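Local coordinates for putative YfrE protein (Vibrio parahaemolyticus RIMD 2210633, PDB 3BEE) that is of unknown function but, as a TPR-repeat fragment of a CcmH/CycH-like membrane protein, probably mediates protein-protein contacts in cytochrome c biogenesis, at residues A[5-10]-A[40-45]; A[11-16]-A[26-31]. One frame throughout, in Å; residues are numbered along the deposited sequence. Where two conformers were deposited one is given.

Contact 1 of 2, residues A[5-10]-A[40-45]; sequences TATQLA and PYNEAA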
loop_
_atom_site.group_PDB
_atom_site.type_symbol
_atom_site.label_atom_id
_atom_site.label_comp_id
_atom_site.label_asym_id
_atom_site.label_seq_id
_atom_site.Cartn_x
_atom_site.Cartn_y
_atom_site.Cartn_z
ATOM N N THR A 5 7.237 -4.911 13.873
ATOM C CA THR A 5 6.554 -3.651 13.621
ATOM C C THR A 5 5.611 -3.815 12.427
ATOM O O THR A 5 5.721 -4.792 11.688
ATOM C CB THR A 5 7.544 -2.525 13.373
ATOM O OG1 THR A 5 8.289 -2.826 12.192
ATOM C CG2 THR A 5 8.504 -2.383 14.578
ATOM N N ALA A 6 4.691 -2.867 12.265
ATOM C CA ALA A 6 3.745 -2.868 11.150
ATOM C C ALA A 6 4.485 -2.863 9.813
ATOM O O ALA A 6 4.071 -3.527 8.849
ATOM C CB ALA A 6 2.809 -1.668 11.253
ATOM N N THR A 7 5.582 -2.109 9.766
ATOM C CA THR A 7 6.399 -1.990 8.561
ATOM C C THR A 7 7.110 -3.306 8.265
ATOM O O THR A 7 7.189 -3.713 7.119
ATOM C CB THR A 7 7.386 -0.788 8.660
ATOM O OG1 THR A 7 6.642 0.420 8.905
ATOM C CG2 THR A 7 8.181 -0.619 7.359
ATOM N N GLN A 8 7.571 -4.002 9.306
ATOM C CA GLN A 8 8.144 -5.334 9.130
ATOM C C GLN A 8 7.132 -6.378 8.610
ATOM O O GLN A 8 7.473 -7.214 7.783
ATOM C CB GLN A 8 8.844 -5.795 10.415
ATOM C CG GLN A 8 10.159 -5.033 10.641
ATOM C CD GLN A 8 10.805 -5.263 11.989
ATOM O OE1 GLN A 8 10.171 -5.724 12.946
ATOM N NE2 GLN A 8 12.093 -4.914 12.081
ATOM N N LEU A 9 5.898 -6.323 9.105
ATOM C CA LEU A 9 4.810 -7.148 8.595
ATOM C C LEU A 9 4.509 -6.824 7.114
ATOM O O LEU A 9 4.358 -7.729 6.291
ATOM C CB LEU A 9 3.561 -6.973 9.484
ATOM C CG LEU A 9 3.663 -7.511 10.941
ATOM C CD1 LEU A 9 2.400 -7.165 11.725
ATOM C CD2 LEU A 9 3.888 -8.993 10.984
ATOM N N ALA A 10 4.478 -5.536 6.777
ATOM C CA ALA A 10 4.208 -5.091 5.414
ATOM C C ALA A 10 5.357 -5.443 4.507
ATOM O O ALA A 10 5.134 -5.731 3.338
ATOM C CB ALA A 10 3.973 -3.624 5.375
ATOM N N PRO A 40 -2.740 2.095 11.216
ATOM C CA PRO A 40 -3.781 2.272 10.190
ATOM C C PRO A 40 -3.335 3.056 8.961
ATOM O O PRO A 40 -3.958 2.916 7.900
ATOM C CB PRO A 40 -4.879 3.045 10.936
ATOM C CG PRO A 40 -4.685 2.667 12.376
ATOM C CD PRO A 40 -3.193 2.585 12.537
ATOM N N TYR A 41 -2.280 3.855 9.091
ATOM C CA TYR A 41 -1.762 4.635 7.953
ATOM C C TYR A 41 -0.349 4.200 7.550
ATOM O O TYR A 41 0.424 4.965 6.978
ATOM C CB TYR A 41 -1.873 6.161 8.223
ATOM C CG TYR A 41 -3.320 6.616 8.271
ATOM C CD1 TYR A 41 -3.995 6.967 7.095
ATOM C CD2 TYR A 41 -4.029 6.633 9.474
ATOM C CE1 TYR A 41 -5.336 7.343 7.116
ATOM C CE2 TYR A 41 -5.371 7.016 9.515
ATOM C CZ TYR A 41 -6.015 7.369 8.329
ATOM O OH TYR A 41 -7.341 7.749 8.351
ATOM N N ASN A 42 -0.021 2.945 7.844
ATOM C CA ASN A 42 1.291 2.428 7.498
ATOM C C ASN A 42 1.576 2.591 6.004
ATOM O O ASN A 42 0.796 2.154 5.165
ATOM C CB ASN A 42 1.438 0.974 7.901
ATOM C CG ASN A 42 2.838 0.488 7.727
ATOM O OD1 ASN A 42 3.193 -0.031 6.667
ATOM N ND2 ASN A 42 3.666 0.677 8.754
ATOM N N GLU A 43 2.701 3.237 5.702
ATOM C CA GLU A 43 3.058 3.601 4.355
ATOM C C GLU A 43 3.371 2.386 3.523
ATOM O O GLU A 43 2.857 2.255 2.440
ATOM C CB GLU A 43 4.265 4.545 4.352
ATOM C CG GLU A 43 4.552 5.160 2.943
ATOM C CD GLU A 43 5.461 6.416 3.015
ATOM O OE1 GLU A 43 5.952 6.752 4.134
ATOM O OE2 GLU A 43 5.673 7.054 1.948
ATOM N N ALA A 44 4.220 1.497 4.029
ATOM C CA ALA A 44 4.558 0.265 3.307
ATOM C C ALA A 44 3.310 -0.566 2.926
ATOM O O ALA A 44 3.214 -1.063 1.810
ATOM C CB ALA A 44 5.545 -0.560 4.092
ATOM N N ALA A 45 2.365 -0.693 3.859
ATOM C CA ALA A 45 1.175 -1.517 3.681
ATOM C C ALA A 45 0.184 -0.899 2.683
ATOM O O ALA A 45 -0.239 -1.559 1.735
ATOM C CB ALA A 45 0.504 -1.766 5.027
HETATM O O HOH W 1 5.991 2.188 6.342
#
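N42 reaches across to T7 with its side-chain amide, making the direct hydrogen bond between the starts of helices 6-18 and 43-55. N42 ND2 donates to T7 OG1 at 3.0 Å in a fairly straight bond (160°), the hydroxyl oxygen lying close to the amide plane; E39 OE1 also accepts from ND2. The side chains of T7 and N42 cross at about a right angle. With CG swung anti to its own backbone nitrogen (chi1 -172°), the N42 amide can serve both segments: while ND2 holds T7, N42 OD1 caps helix 43-55, offering an in-plane lone pair to A45 N at 3.0 Å. A chi1 of -57° leaves T7 OG1 facing N42 and puts its CG2 near the A44 methyl. A water 3.2 Å from T7 OG1 links this hydroxyl to A44 N, which donates to it.

Beside the amide the packing is all small. A6 CB lies against N42 ND2, and A10 CB meets A44 CB at 3.7 Å and also touches A45 CB. These methyls let the backbones come close, A10 CA to A45 CA being 5.0 Å. Both ends of the buried amide are thus satisfied, which should fix its rotation and tie the N-cap of helix 43-55 to helix 6-18.

Contact 2 of 2, residues A[11-16]-A[26-31]; sequences AKATTL and DEVSLL. With EDO (1,2-ethanediol), chain C.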
loop_
_atom_site.group_PDB
_atom_site.type_symbol
_atom_site.label_atom_id
_atom_site.label_comp_id
_atom_site.label_asym_id
_atom_site.label_seq_id
_atom_site.Cartn_x
_atom_site.Cartn_y
_atom_site.Cartn_z
ATOM N N ALA A 11 6.584 -5.431 5.032
ATOM C CA ALA A 11 7.742 -5.829 4.237
ATOM C C ALA A 11 7.682 -7.325 3.885
ATOM O O ALA A 11 8.010 -7.718 2.764
ATOM C CB ALA A 11 9.063 -5.490 4.967
ATOM N N LYS A 12 7.276 -8.181 4.820
ATOM C CA LYS A 12 7.136 -9.584 4.437
ATOM C C LYS A 12 6.035 -9.707 3.400
ATOM O O LYS A 12 6.201 -10.414 2.398
ATOM C CB LYS A 12 6.868 -10.525 5.612
ATOM C CG LYS A 12 7.009 -12.005 5.182
ATOM C CD LYS A 12 6.895 -12.995 6.337
ATOM C CE LYS A 12 6.939 -14.405 5.793
ATOM N NZ LYS A 12 7.069 -15.421 6.843
ATOM N N ALA A 13 4.920 -9.014 3.624
ATOM C CA ALA A 13 3.843 -9.069 2.630
ATOM C C ALA A 13 4.359 -8.688 1.249
ATOM O O ALA A 13 3.998 -9.321 0.257
ATOM C CB ALA A 13 2.688 -8.166 3.020
ATOM N N THR A 14 5.197 -7.654 1.187
ATOM C CA THR A 14 5.745 -7.125 -0.065
ATOM C C THR A 14 6.643 -8.181 -0.721
ATOM O O THR A 14 6.568 -8.395 -1.931
ATOM C CB THR A 14 6.554 -5.837 0.197
ATOM O OG1 THR A 14 5.712 -4.860 0.816
ATOM C CG2 THR A 14 7.179 -5.264 -1.108
ATOM N N THR A 15 7.498 -8.834 0.066
ATOM C CA THR A 15 8.333 -9.905 -0.473
ATOM C C THR A 15 7.481 -11.042 -1.069
ATOM O O THR A 15 7.711 -11.469 -2.197
ATOM C CB THR A 15 9.305 -10.475 0.578
ATOM O OG1 THR A 15 10.182 -9.440 1.030
ATOM C CG2 THR A 15 10.147 -11.562 -0.038
ATOM N N LEU A 16 6.501 -11.528 -0.311
ATOM C CA LEU A 16 5.637 -12.598 -0.797
ATOM C C LEU A 16 4.851 -12.183 -2.038
ATOM O O LEU A 16 4.645 -13.006 -2.924
ATOM C CB LEU A 16 4.680 -13.079 0.280
ATOM C CG LEU A 16 5.284 -13.716 1.520
ATOM C CD1 LEU A 16 4.240 -13.583 2.580
ATOM C CD2 LEU A 16 5.691 -15.166 1.315
ATOM N N ASP A 26 -4.289 -14.855 0.400
ATOM C CA ASP A 26 -4.717 -14.751 1.793
ATOM C C ASP A 26 -3.533 -14.435 2.735
ATOM O O ASP A 26 -3.672 -13.637 3.667
ATOM C CB ASP A 26 -5.447 -16.027 2.232
ATOM C CG ASP A 26 -6.770 -16.217 1.487
ATOM O OD1 ASP A 26 -7.239 -15.229 0.874
ATOM O OD2 ASP A 26 -7.336 -17.330 1.498
ATOM N N GLU A 27 -2.366 -15.029 2.463
ATOM C CA GLU A 27 -1.180 -14.821 3.301
ATOM C C GLU A 27 -0.712 -13.365 3.267
ATOM O O GLU A 27 -0.470 -12.741 4.312
ATOM C CB GLU A 27 -0.067 -15.787 2.874
ATOM C CG GLU A 27 1.148 -15.744 3.758
ATOM C CD GLU A 27 2.228 -16.735 3.358
ATOM O OE1 GLU A 27 2.238 -17.194 2.183
ATOM O OE2 GLU A 27 3.074 -17.043 4.219
ATOM N N VAL A 28 -0.609 -12.812 2.058
ATOM C CA VAL A 28 -0.234 -11.407 1.863
ATOM C C VAL A 28 -1.284 -10.499 2.496
ATOM O O VAL A 28 -0.933 -9.554 3.189
ATOM C CB VAL A 28 -0.063 -11.059 0.346
ATOM C CG1 VAL A 28 0.099 -9.522 0.107
ATOM C CG2 VAL A 28 1.128 -11.810 -0.252
ATOM N N SER A 29 -2.570 -10.788 2.253
ATOM C CA SER A 29 -3.644 -9.943 2.744
ATOM C C SER A 29 -3.633 -9.907 4.265
ATOM O O SER A 29 -3.749 -8.822 4.849
ATOM C CB SER A 29 -5.021 -10.411 2.244
ATOM O OG SER A 29 -5.016 -10.536 0.816
ATOM N N LEU A 30 -3.495 -11.073 4.909
ATOM C CA LEU A 30 -3.439 -11.097 6.370
ATOM C C LEU A 30 -2.261 -10.305 6.955
ATOM O O LEU A 30 -2.443 -9.577 7.917
ATOM C CB LEU A 30 -3.463 -12.545 6.916
ATOM C CG LEU A 30 -3.572 -12.770 8.436
ATOM C CD1 LEU A 30 -4.841 -12.113 9.081
ATOM C CD2 LEU A 30 -3.539 -14.288 8.765
ATOM N N LEU A 31 -1.056 -10.466 6.400
ATOM C CA LEU A 31 0.118 -9.680 6.838
ATOM C C LEU A 31 -0.123 -8.182 6.721
ATOM O O LEU A 31 0.189 -7.435 7.646
ATOM C CB LEU A 31 1.401 -10.065 6.073
ATOM C CG LEU A 31 2.054 -11.387 6.505
ATOM C CD1 LEU A 31 2.967 -11.909 5.402
ATOM C CD2 LEU A 31 2.837 -11.257 7.812
HETATM C C1 EDO C . -3.569 -18.541 0.310
HETATM O O1 EDO C . -2.451 -17.800 0.846
HETATM C C2 EDO C . -3.800 -18.324 -1.197
HETATM O O2 EDO C . -4.842 -17.333 -1.407
#
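L16 and L31 meet methyl to methyl, CD1 to CD1 at 3.5 Å, in an antiparallel helix pair consistent with a TPR-type helical fold. The segment axes approach to 8.6 Å at 159° between their directions, and the side chains of the two leucines cross at about a right angle. One turn back, the A13 methyl rests on L31 CB, with A13 CB 3.8 Å from it; here the backbones draw nearest, A13 CA to V28 CA at 4.8 Å. Both V28 methyls lie against A13 O, and V28 CG2 also reaches L16 CB at 3.8 Å.

At the solvent edge, E27, with CG anti to its backbone nitrogen (chi1 -174°) and the chain extended beyond, brings its carboxylate carbon CD to 3.8 Å from L16 CD1. In the conformer given, the K12 chain runs beside L31 CD1. Farther out, L48 of helix 43-55 packs on A13 and V28, and T25 OG1 accepts from V28 N at the beginning of helix 26-38. An ethanediol molecule, probably from the crystallisation liquor, sits at the same helix start, its O2 accepting from D26 N at 3.1 Å.

Helix 6-18 takes part in both contacts: its first turns pack on the start of helix 43-55 in contact 1, and its later turns pair with helix 26-38 in contact 2. The centres lie about 11 Å apart, and the two touch where L9 O approaches L31 CB. Along the chain the order is 5-10, 11-16, 26-31, 40-45, so the local hairpin of contact 2 falls within the longer span that contact 1 bridges. Contact 2 joins sequence-adjacent helices, whereas contact 1 joins the first helix to the third. Together they set three successive helices side by side, consistent with the stacked helical array of a TPR domain.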